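Local coordinates for protein farnesyltransferase, putative (Trypanosoma cruzi, PDB 3WCA) that probably catalyses the condensation of two farnesyl diphosphate molecules into squalene, the magnesium-dependent step that leads into lanosterol synthesis, at residues A[78-81]-A[82-86]; A[144-147]-A[148-151]; A[199-202]-A[203-207]; A[286-289]-A[290-293]. The protein carries 1 engineered substitution. One frame throughout, in Å; residues are numbered along the deposited sequence.

How the interactions relate
All four contacts are local, each between neighbouring turns of a single helix or at its end, yet their chemistry follows their depth. Interactions 1 and 2 are the outer pair: 78-86 is partly buried and 144-151 is a surface contact, and both set charged residues beside a phenylalanine, with a methylene over the ring in the first and a stacked guanidinium in the second. They touch one another, Lys81 CB lying 3.6 Å from Leu147 CD1. Interactions 3 and 4 are buried, belong to helices 191-207 and 274-294, and turn hydroxyls back on backbone carbonyls; these helices meet where Phe199 CE2 comes within 3.6 Å of Ala287 CB. Interaction 3 alone faces the bound farnesyl thiodiphosphate.

Interaction 1: residues A[78-81]-A[82-86]; sequences VEFK and LRELP. Engineered in segment 78-81: Glu79 (natural residue Asp).
Phe80 and Glu84, one helical turn apart, meet through a CH-pi contact: Glu84 CG stands over one face of the phenyl ring, 3.8 Å from its centroid and 19° off the ring normal. The methylene part of a glutamate suits this place, because it turns its C-H bonds to the ring while the carboxylate continues past it. Arg83 approaches the same ring obliquely, from the side of the plane that Glu84 covers, its NH1 3.6 Å from Phe80 CD1, with guanidinium and ring nearly perpendicular. The other end of that guanidinium runs alongside Glu79, an engineered residue. Glu79 OE2 and Arg83 NH2 are 4.5 Å apart, too far for a salt bridge, and a water joins them by accepting from Arg83 NH2 and donating to Glu79 OE2. The arginine chain folds back along the preceding turn toward that water, because its CG stands anti to the backbone N (chi1 -176°) and the chain bends at chi3. On the exposed flank Val78 CG1 packs 3.9 Å from Leu82 CG. Beneath the side chains, regular helical bonds such as Leu82 N to Val78 O (2.8 Å) set the spacing, though Arg83 N to Glu79 O is weak. Lys81 extends inward to the backbone oxygens of Glu71 and Asp73, near the magnesium-binding carboxylates. Through Lys81 and Leu85 this segment lies against helices 51-72 and 126-147.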
loop_
_atom_site.group_PDB
_atom_site.type_symbol
_atom_site.label_atom_id
_atom_site.label_comp_id
_atom_site.label_asym_id
_atom_site.label_seq_id
_atom_site.Cartn_x
_atom_site.Cartn_y
_atom_site.Cartn_z
ATOM N N VAL A 78 -19.639 3.654 14.337
ATOM C CA VAL A 78 -18.620 4.627 13.981
ATOM C C VAL A 78 -18.158 5.442 15.189
ATOM O O VAL A 78 -16.963 5.720 15.329
ATOM C CB VAL A 78 -19.123 5.595 12.898
ATOM C CG1 VAL A 78 -18.047 6.629 12.579
ATOM C CG2 VAL A 78 -19.496 4.817 11.649
ATOM N N GLU A 79 -19.083 5.828 16.066
ATOM C CA GLU A 79 -18.680 6.602 17.235
ATOM C C GLU A 79 -17.698 5.759 18.057
ATOM O O GLU A 79 -16.842 6.290 18.763
ATOM C CB GLU A 79 -19.900 7.043 18.083
ATOM C CG GLU A 79 -20.513 6.003 19.032
ATOM C CD GLU A 79 -21.691 5.251 18.432
ATOM O OE1 GLU A 79 -22.157 5.628 17.333
ATOM O OE2 GLU A 79 -22.165 4.286 19.065
ATOM N N PHE A 80 -17.807 4.440 17.947
ATOM C CA PHE A 80 -16.886 3.562 18.660
ATOM C C PHE A 80 -15.481 3.732 18.061
ATOM O O PHE A 80 -14.485 3.726 18.778
ATOM C CB PHE A 80 -17.307 2.094 18.520
ATOM C CG PHE A 80 -16.308 1.123 19.093
ATOM C CD1 PHE A 80 -16.399 0.707 20.419
ATOM C CD2 PHE A 80 -15.243 0.661 18.318
ATOM C CE1 PHE A 80 -15.442 -0.156 20.972
ATOM C CE2 PHE A 80 -14.282 -0.199 18.860
ATOM C CZ PHE A 80 -14.380 -0.608 20.192
ATOM N N LYS A 81 -15.413 3.886 16.740
ATOM C CA LYS A 81 -14.137 4.039 16.053
ATOM C C LYS A 81 -13.537 5.427 16.249
ATOM O O LYS A 81 -12.326 5.563 16.426
ATOM C CB LYS A 81 -14.307 3.749 14.558
ATOM C CG LYS A 81 -14.796 2.332 14.254
ATOM C CD LYS A 81 -15.124 2.190 12.779
ATOM C CE LYS A 81 -15.670 0.808 12.428
ATOM N NZ LYS A 81 -16.032 0.773 10.975
ATOM N N LEU A 82 -14.377 6.456 16.218
ATOM C CA LEU A 82 -13.900 7.822 16.408
ATOM C C LEU A 82 -13.420 8.003 17.844
ATOM O O LEU A 82 -12.630 8.897 18.153
ATOM C CB LEU A 82 -15.022 8.814 16.105
ATOM C CG LEU A 82 -15.576 8.762 14.682
ATOM C CD1 LEU A 82 -16.705 9.783 14.526
ATOM C CD2 LEU A 82 -14.448 9.046 13.693
ATOM N N ARG A 83 -13.902 7.134 18.719
ATOM C CA ARG A 83 -13.544 7.178 20.128
ATOM C C ARG A 83 -12.219 6.452 20.398
ATOM O O ARG A 83 -11.288 7.022 20.963
ATOM C CB ARG A 83 -14.664 6.529 20.955
ATOM C CG ARG A 83 -14.471 6.574 22.470
ATOM C CD ARG A 83 -15.410 5.583 23.161
ATOM N NE ARG A 83 -16.804 5.772 22.755
ATOM C CZ ARG A 83 -17.645 4.780 22.470
ATOM N NH1 ARG A 83 -17.240 3.517 22.539
ATOM N NH2 ARG A 83 -18.891 5.047 22.106
ATOM N N GLU A 84 -12.145 5.195 19.973
ATOM C CA GLU A 84 -10.968 4.359 20.201
ATOM C C GLU A 84 -9.706 4.662 19.376
ATOM O O GLU A 84 -8.597 4.667 19.913
ATOM C CB GLU A 84 -11.351 2.888 20.003
ATOM C CG GLU A 84 -12.430 2.361 20.952
ATOM C CD GLU A 84 -11.978 2.298 22.407
ATOM O OE1 GLU A 84 -10.790 1.994 22.660
ATOM O OE2 GLU A 84 -12.819 2.532 23.301
ATOM N N LEU A 85 -9.872 4.912 18.080
ATOM C CA LEU A 85 -8.736 5.172 17.198
ATOM C C LEU A 85 -7.715 6.233 17.621
ATOM O O LEU A 85 -6.531 5.924 17.771
ATOM C CB LEU A 85 -9.241 5.476 15.782
ATOM C CG LEU A 85 -9.859 4.274 15.055
ATOM C CD1 LEU A 85 -10.402 4.704 13.701
ATOM C CD2 LEU A 85 -8.800 3.178 14.887
ATOM N N PRO A 86 -8.151 7.490 17.828
ATOM C CA PRO A 86 -7.247 8.580 18.224
ATOM C C PRO A 86 -6.295 8.298 19.375
ATOM O O PRO A 86 -5.224 8.899 19.459
ATOM C CB PRO A 86 -8.208 9.724 18.538
ATOM C CG PRO A 86 -9.328 9.473 17.574
ATOM C CD PRO A 86 -9.537 7.980 17.742
HETATM O O HOH W 1 -21.257 3.606 21.399
#

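Interaction 2: residues A[144-147]-A[148-151]; sequences CDFL and TRKV
The guanidinium of Arg149 lies flat on the ring of Phe146, with centres 4.2 Å apart and planes at 24°, a stacked cation-pi arrangement. Phe146 CE1 sits over the middle of the guanidinium face, 3.6 Å from Arg149 CZ, while the carboxylate of Asp145 meets the guanidinium at its edge. There the salt bridge is uneven: Arg149 NH2 gives a short bond of 2.6 Å to Asp145 OD2, reached on its syn side, whereas Arg149 NE to Asp145 OD1 is a weak one at 3.3 Å. The carboxylate and guanidinium planes are turned 55° apart, so the pair is not coplanar. At the rim of the phenyl ring, near its plane, lies Lys150 O.

All this happens where helix 126-147 gives way to the loop leading to helix 154-179. Arg149 CG lies between its backbone N and carbonyl carbon (chi1 59°), which, with the bend at chi2, turns the chain back over the last helical turn. Arginine fits because one planar cation can stack by its face while hydrogen-bonding at its edge; its NH1 also forms a salt bridge with Asp156 of helix 154-179. Tyr160 of that helix meets Phe146 edge-to-face. Thr148 CG2 presses tightly on Asp145 O, 3.0 Å away.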
loop_
_atom_site.group_PDB
_atom_site.type_symbol
_atom_site.label_atom_id
_atom_site.label_comp_id
_atom_site.label_asym_id
_atom_site.label_seq_id
_atom_site.Cartn_x
_atom_site.Cartn_y
_atom_site.Cartn_z
ATOM N N CYS A 144 -10.001 8.453 10.856
ATOM C CA CYS A 144 -11.186 9.037 11.475
ATOM C C CYS A 144 -11.822 10.049 10.540
ATOM O O CYS A 144 -13.042 10.076 10.386
ATOM C CB CYS A 144 -10.839 9.709 12.811
ATOM S SG CYS A 144 -10.602 8.555 14.189
ATOM N N ASP A 145 -10.991 10.869 9.908
ATOM C CA ASP A 145 -11.483 11.877 8.979
ATOM C C ASP A 145 -12.303 11.252 7.857
ATOM O O ASP A 145 -13.379 11.750 7.521
ATOM C CB ASP A 145 -10.312 12.675 8.388
ATOM C CG ASP A 145 -10.770 13.757 7.409
ATOM O OD1 ASP A 145 -11.881 14.305 7.590
ATOM O OD2 ASP A 145 -10.013 14.076 6.465
ATOM N N PHE A 146 -11.807 10.158 7.281
ATOM C CA PHE A 146 -12.515 9.501 6.183
ATOM C C PHE A 146 -13.536 8.459 6.610
ATOM O O PHE A 146 -14.132 7.797 5.768
ATOM C CB PHE A 146 -11.523 8.886 5.191
ATOM C CG PHE A 146 -10.868 9.896 4.299
ATOM C CD1 PHE A 146 -11.568 10.456 3.235
ATOM C CD2 PHE A 146 -9.573 10.339 4.561
ATOM C CE1 PHE A 146 -10.992 11.448 2.443
ATOM C CE2 PHE A 146 -8.985 11.330 3.774
ATOM C CZ PHE A 146 -9.701 11.887 2.710
ATOM N N LEU A 147 -13.730 8.294 7.912
ATOM C CA LEU A 147 -14.736 7.352 8.380
ATOM C C LEU A 147 -16.058 8.115 8.384
ATOM O O LEU A 147 -17.135 7.523 8.331
ATOM C CB LEU A 147 -14.423 6.859 9.792
ATOM C CG LEU A 147 -13.698 5.520 9.935
ATOM C CD1 LEU A 147 -13.486 5.235 11.409
ATOM C CD2 LEU A 147 -14.519 4.404 9.299
ATOM N N THR A 148 -15.951 9.442 8.423
ATOM C CA THR A 148 -17.117 10.312 8.444
ATOM C C THR A 148 -17.388 11.017 7.105
ATOM O O THR A 148 -18.131 12.000 7.051
ATOM C CB THR A 148 -16.985 11.370 9.581
ATOM O OG1 THR A 148 -18.082 12.291 9.511
ATOM C CG2 THR A 148 -15.668 12.130 9.469
ATOM N N ARG A 149 -16.786 10.520 6.026
ATOM C CA ARG A 149 -17.010 11.103 4.703
ATOM C C ARG A 149 -16.482 10.238 3.562
ATOM O O ARG A 149 -15.694 9.316 3.776
ATOM C CB ARG A 149 -16.394 12.499 4.602
ATOM C CG ARG A 149 -14.905 12.560 4.852
ATOM C CD ARG A 149 -14.279 13.645 3.986
ATOM N NE ARG A 149 -12.975 14.085 4.468
ATOM C CZ ARG A 149 -12.072 14.685 3.703
ATOM N NH1 ARG A 149 -12.338 14.905 2.422
ATOM N NH2 ARG A 149 -10.910 15.073 4.217
ATOM N N LYS A 150 -16.929 10.553 2.351
ATOM C CA LYS A 150 -16.532 9.821 1.156
ATOM C C LYS A 150 -15.290 10.388 0.484
ATOM O O LYS A 150 -14.768 11.437 0.870
ATOM C CB LYS A 150 -17.665 9.828 0.122
ATOM C CG LYS A 150 -18.706 8.730 0.272
ATOM C CD LYS A 150 -19.883 9.168 1.114
ATOM C CE LYS A 150 -20.954 8.087 1.142
ATOM N NZ LYS A 150 -22.167 8.524 1.888
ATOM N N VAL A 151 -14.823 9.676 -0.535
ATOM C CA VAL A 151 -13.672 10.112 -1.308
ATOM C C VAL A 151 -14.282 10.676 -2.579
ATOM O O VAL A 151 -14.565 9.947 -3.529
ATOM C CB VAL A 151 -12.738 8.935 -1.670
ATOM C CG1 VAL A 151 -11.538 9.450 -2.456
ATOM C CG2 VAL A 151 -12.279 8.227 -0.410
#

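Interaction 3: residues A[199-202]-A[203-207]; sequences FLQK and TNIIR. With FPS (S-[(2E,6E)-3,7,11-trimethyldodeca-2,6,10-trienyl] trihydrogen thiodiphosphate), chain E.
Thr203 holds OG1 beside its own backbone N and anti to its carbonyl carbon (chi1 -59°), which aims the hydroxyl back up the helix at Phe199 O, 2.8 Å away. The phenyl ring of Phe199, with CG anti to its backbone N (chi1 -172°), swings beneath that hydroxyl, and Thr203 OG1 stands over the centre of one ring face. Phe199 O thus accepts twice, from Thr203 OG1 and from Thr203 N at 3.2 Å, the two donors arriving from opposite faces of its carbonyl plane. Threonine suits a buried helix position like this, since its hydroxyl is satisfied within its own helix, and its methyl packs against the backbone of helix 274-294 at Ala287.

Helix 191-207 belongs to the all-helical fold of the squalene and phytoene synthases, and the flank carrying Leu200, Gln201 and Asn204 lines the pocket for the farnesyl thiodiphosphate. Leu200 CD1 lies 3.8 Å from ligand C8, giving the isoprenoid chain an apolar wall. Gln201 brings OE1 to 3.6 Å from ligand C3, while its NE2 rests 3.8 Å from Ile205 CG1. Asn204 ND2 is close to both the chain and the diphosphate, 3.3 Å from ligand O3B. One face of the Arg207 guanidinium carries Asn204 OD1. Away from the ligand, buried Lys202 is paired with Asp158 and Asp256.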
loop_
_atom_site.group_PDB
_atom_site.type_symbol
_atom_site.label_atom_id
_atom_site.label_comp_id
_atom_site.label_asym_id
_atom_site.label_seq_id
_atom_site.Cartn_x
_atom_site.Cartn_y
_atom_site.Cartn_z
ATOM N N PHE A 199 1.779 4.518 -4.823
ATOM C CA PHE A 199 1.807 3.622 -5.963
ATOM C C PHE A 199 1.277 2.254 -5.578
ATOM O O PHE A 199 0.520 1.646 -6.334
ATOM C CB PHE A 199 3.219 3.470 -6.528
ATOM C CG PHE A 199 3.265 2.692 -7.830
ATOM C CD1 PHE A 199 2.538 3.130 -8.940
ATOM C CD2 PHE A 199 4.017 1.525 -7.941
ATOM C CE1 PHE A 199 2.557 2.420 -10.141
ATOM C CE2 PHE A 199 4.046 0.800 -9.139
ATOM C CZ PHE A 199 3.322 1.240 -10.238
ATOM N N LEU A 200 1.669 1.766 -4.405
ATOM C CA LEU A 200 1.203 0.462 -3.961
ATOM C C LEU A 200 -0.284 0.478 -3.627
ATOM O O LEU A 200 -1.034 -0.387 -4.072
ATOM C CB LEU A 200 1.975 -0.024 -2.717
ATOM C CG LEU A 200 3.502 -0.184 -2.761
ATOM C CD1 LEU A 200 3.967 -0.939 -1.496
ATOM C CD2 LEU A 200 3.913 -0.952 -4.014
ATOM N N GLN A 201 -0.708 1.465 -2.842
ATOM C CA GLN A 201 -2.093 1.530 -2.432
ATOM C C GLN A 201 -3.011 1.682 -3.640
ATOM O O GLN A 201 -4.009 0.993 -3.739
ATOM C CB GLN A 201 -2.306 2.685 -1.439
ATOM C CG GLN A 201 -3.697 2.718 -0.785
ATOM C CD GLN A 201 -4.017 1.455 0.017
ATOM O OE1 GLN A 201 -3.187 0.962 0.775
ATOM N NE2 GLN A 201 -5.229 0.940 -0.142
ATOM N N LYS A 202 -2.655 2.561 -4.565
ATOM C CA LYS A 202 -3.493 2.788 -5.735
ATOM C C LYS A 202 -3.606 1.566 -6.644
ATOM O O LYS A 202 -4.687 1.282 -7.164
ATOM C CB LYS A 202 -2.991 4.009 -6.521
ATOM C CG LYS A 202 -3.220 5.329 -5.783
ATOM C CD LYS A 202 -2.988 6.533 -6.684
ATOM C CE LYS A 202 -3.193 7.842 -5.932
ATOM N NZ LYS A 202 -2.953 9.037 -6.801
ATOM N N THR A 203 -2.508 0.838 -6.836
ATOM C CA THR A 203 -2.561 -0.347 -7.681
ATOM C C THR A 203 -3.492 -1.360 -7.029
ATOM O O THR A 203 -4.252 -2.035 -7.714
ATOM C CB THR A 203 -1.165 -0.958 -7.895
ATOM O OG1 THR A 203 -0.314 0.023 -8.504
ATOM C CG2 THR A 203 -1.243 -2.160 -8.829
ATOM N N ASN A 204 -3.472 -1.448 -5.703
ATOM C CA ASN A 204 -4.362 -2.396 -5.059
ATOM C C ASN A 204 -5.806 -1.924 -5.160
ATOM O O ASN A 204 -6.691 -2.719 -5.423
ATOM C CB ASN A 204 -3.978 -2.615 -3.594
ATOM C CG ASN A 204 -2.652 -3.360 -3.438
ATOM O OD1 ASN A 204 -2.155 -3.983 -4.380
ATOM N ND2 ASN A 204 -2.083 -3.303 -2.244
ATOM N N ILE A 205 -6.047 -0.633 -4.949
ATOM C CA ILE A 205 -7.408 -0.102 -5.033
ATOM C C ILE A 205 -7.989 -0.356 -6.431
ATOM O O ILE A 205 -9.176 -0.691 -6.582
ATOM C CB ILE A 205 -7.432 1.421 -4.693
ATOM C CG1 ILE A 205 -7.431 1.597 -3.170
ATOM C CG2 ILE A 205 -8.673 2.096 -5.298
ATOM C CD1 ILE A 205 -7.273 3.048 -2.700
ATOM N N ILE A 206 -7.143 -0.213 -7.449
ATOM C CA ILE A 206 -7.560 -0.448 -8.819
ATOM C C ILE A 206 -7.867 -1.931 -9.039
ATOM O O ILE A 206 -8.924 -2.277 -9.581
ATOM C CB ILE A 206 -6.469 -0.019 -9.819
ATOM C CG1 ILE A 206 -6.317 1.499 -9.804
ATOM C CG2 ILE A 206 -6.814 -0.516 -11.216
ATOM C CD1 ILE A 206 -5.185 2.018 -10.679
ATOM N N ARG A 207 -6.945 -2.797 -8.618
ATOM C CA ARG A 207 -7.103 -4.243 -8.783
ATOM C C ARG A 207 -8.294 -4.814 -8.025
ATOM O O ARG A 207 -8.967 -5.717 -8.526
ATOM C CB ARG A 207 -5.840 -5.001 -8.315
ATOM C CG ARG A 207 -5.959 -6.552 -8.412
ATOM C CD ARG A 207 -5.038 -7.295 -7.410
ATOM N NE ARG A 207 -5.292 -6.878 -6.029
ATOM C CZ ARG A 207 -4.421 -7.013 -5.027
ATOM N NH1 ARG A 207 -3.232 -7.567 -5.255
ATOM N NH2 ARG A 207 -4.719 -6.562 -3.804
HETATM C C1 FPS E . -2.113 -3.736 2.059
HETATM S S1 FPS E . -1.699 -5.050 3.309
HETATM C C2 FPS E . -1.237 -2.470 2.312
HETATM C C3 FPS E . -0.662 -1.577 1.415
HETATM C C4 FPS E . -0.794 -1.664 -0.089
HETATM C C5 FPS E . 0.164 -0.453 1.999
HETATM C C6 FPS E . 1.577 -0.806 2.561
HETATM C C7 FPS E . 2.499 0.326 2.162
HETATM C C8 FPS E . 3.840 0.303 2.126
HETATM C C10 FPS E . 4.529 1.610 1.690
HETATM C C9 FPS E . 4.683 -0.924 2.494
HETATM C C11 FPS E . 5.860 1.364 1.017
HETATM C C12 FPS E . 6.680 2.627 1.075
HETATM C C13 FPS E . 8.027 2.685 1.174
HETATM C C14 FPS E . 8.932 1.448 1.247
HETATM C C15 FPS E . 8.674 4.067 1.212
HETATM P PA FPS E . -0.451 -6.470 2.464
HETATM O O1A FPS E . 0.780 -5.773 1.819
HETATM O O2A FPS E . -0.006 -7.389 3.574
HETATM O O3A FPS E . -1.199 -7.597 1.474
HETATM P PB FPS E . -2.276 -7.531 0.169
HETATM O O1B FPS E . -1.830 -8.493 -0.972
HETATM O O2B FPS E . -3.688 -8.023 0.651
HETATM O O3B FPS E . -2.275 -6.077 -0.463
#

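Interaction 4: residues A[286-289]-A[290-293]; sequences MAMA and TLSL
Residues 286-293 form an unbroken piece of alpha-helix, with backbone bonds four residues apart such as Leu291 N to Ala287 O at 2.8 Å. Ser292 adds a side-chain bond to the backbone pattern: its OG donates to Ala289 O over 2.7 Å, from the same face of the carbonyl plane as Leu293 N, which reaches that oxygen at 3.1 Å. The serine hydroxyl gets there because it sits between the backbone N and the carbonyl carbon (chi1 73°), and its approach is well off the line of the C=O, at 123°. Met286 O accepts from Thr290 N, and Thr290 OG1 lies 3.1 Å from the same oxygen. On another flank Met288 SD and Leu291 CD2 pack loosely, 4.3 Å apart.

Small residues suit the sides where other helices press close. Ala287 packs against Leu200 of helix 191-207, Ala289 touches Ile315 and Tyr332, and Ser292 also meets Tyr332. The longer, flexible Met288 reaches between Phe199 and helix 322-338. Away from the annotated sites, Ser292 gives its proton to a carbonyl of the preceding turn, which probably lowers the cost of burying its hydroxyl against Tyr332.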
loop_
_atom_site.group_PDB
_atom_site.type_symbol
_atom_site.label_atom_id
_atom_site.label_comp_id
_atom_site.label_asym_id
_atom_site.label_seq_id
_atom_site.Cartn_x
_atom_site.Cartn_y
_atom_site.Cartn_z
ATOM N N MET A 286 6.207 -5.586 -8.050
ATOM C CA MET A 286 4.974 -6.375 -8.084
ATOM C C MET A 286 3.773 -5.494 -8.455
ATOM O O MET A 286 2.869 -5.923 -9.164
ATOM C CB MET A 286 4.711 -6.981 -6.715
ATOM C CG MET A 286 5.833 -7.827 -6.225
ATOM S SD MET A 286 5.381 -9.512 -6.414
ATOM C CE MET A 286 5.117 -9.867 -4.671
ATOM N N ALA A 287 3.766 -4.272 -7.938
ATOM C CA ALA A 287 2.687 -3.336 -8.210
ATOM C C ALA A 287 2.676 -2.973 -9.689
ATOM O O ALA A 287 1.614 -2.921 -10.310
ATOM C CB ALA A 287 2.851 -2.075 -7.355
ATOM N N MET A 288 3.854 -2.733 -10.258
ATOM C CA MET A 288 3.927 -2.389 -11.669
ATOM C C MET A 288 3.500 -3.572 -12.541
ATOM O O MET A 288 2.904 -3.371 -13.601
ATOM C CB MET A 288 5.333 -1.923 -12.051
ATOM C CG MET A 288 5.445 -1.428 -13.498
ATOM S SD MET A 288 4.540 0.119 -13.868
ATOM C CE MET A 288 5.661 1.242 -13.201
ATOM N N ALA A 289 3.784 -4.799 -12.093
ATOM C CA ALA A 289 3.382 -5.982 -12.858
ATOM C C ALA A 289 1.856 -6.090 -12.814
ATOM O O ALA A 289 1.212 -6.355 -13.838
ATOM C CB ALA A 289 4.020 -7.261 -12.283
ATOM N N THR A 290 1.278 -5.884 -11.635
ATOM C CA THR A 290 -0.171 -5.937 -11.494
ATOM C C THR A 290 -0.813 -4.834 -12.351
ATOM O O THR A 290 -1.770 -5.077 -13.088
ATOM C CB THR A 290 -0.586 -5.715 -10.042
ATOM O OG1 THR A 290 -0.071 -6.775 -9.239
ATOM C CG2 THR A 290 -2.097 -5.680 -9.906
ATOM N N LEU A 291 -0.264 -3.628 -12.248
ATOM C CA LEU A 291 -0.762 -2.488 -12.987
ATOM C C LEU A 291 -0.733 -2.731 -14.498
ATOM O O LEU A 291 -1.653 -2.329 -15.212
ATOM C CB LEU A 291 0.062 -1.241 -12.652
ATOM C CG LEU A 291 -0.583 0.069 -13.116
ATOM C CD1 LEU A 291 -1.829 0.348 -12.245
ATOM C CD2 LEU A 291 0.426 1.209 -13.034
ATOM N N SER A 292 0.319 -3.382 -14.986
ATOM C CA SER A 292 0.419 -3.660 -16.419
ATOM C C SER A 292 -0.639 -4.680 -16.829
ATOM O O SER A 292 -1.098 -4.686 -17.965
ATOM C CB SER A 292 1.806 -4.195 -16.772
ATOM O OG SER A 292 1.979 -5.518 -16.318
ATOM N N LEU A 293 -1.028 -5.536 -15.891
ATOM C CA LEU A 293 -2.031 -6.560 -16.147
ATOM C C LEU A 293 -3.464 -6.034 -16.062
ATOM O O LEU A 293 -4.324 -6.469 -16.824
ATOM C CB LEU A 293 -1.873 -7.713 -15.156
ATOM C CG LEU A 293 -1.216 -8.998 -15.661
ATOM C CD1 LEU A 293 0.178 -8.717 -16.196
ATOM C CD2 LEU A 293 -1.162 -10.001 -14.517
#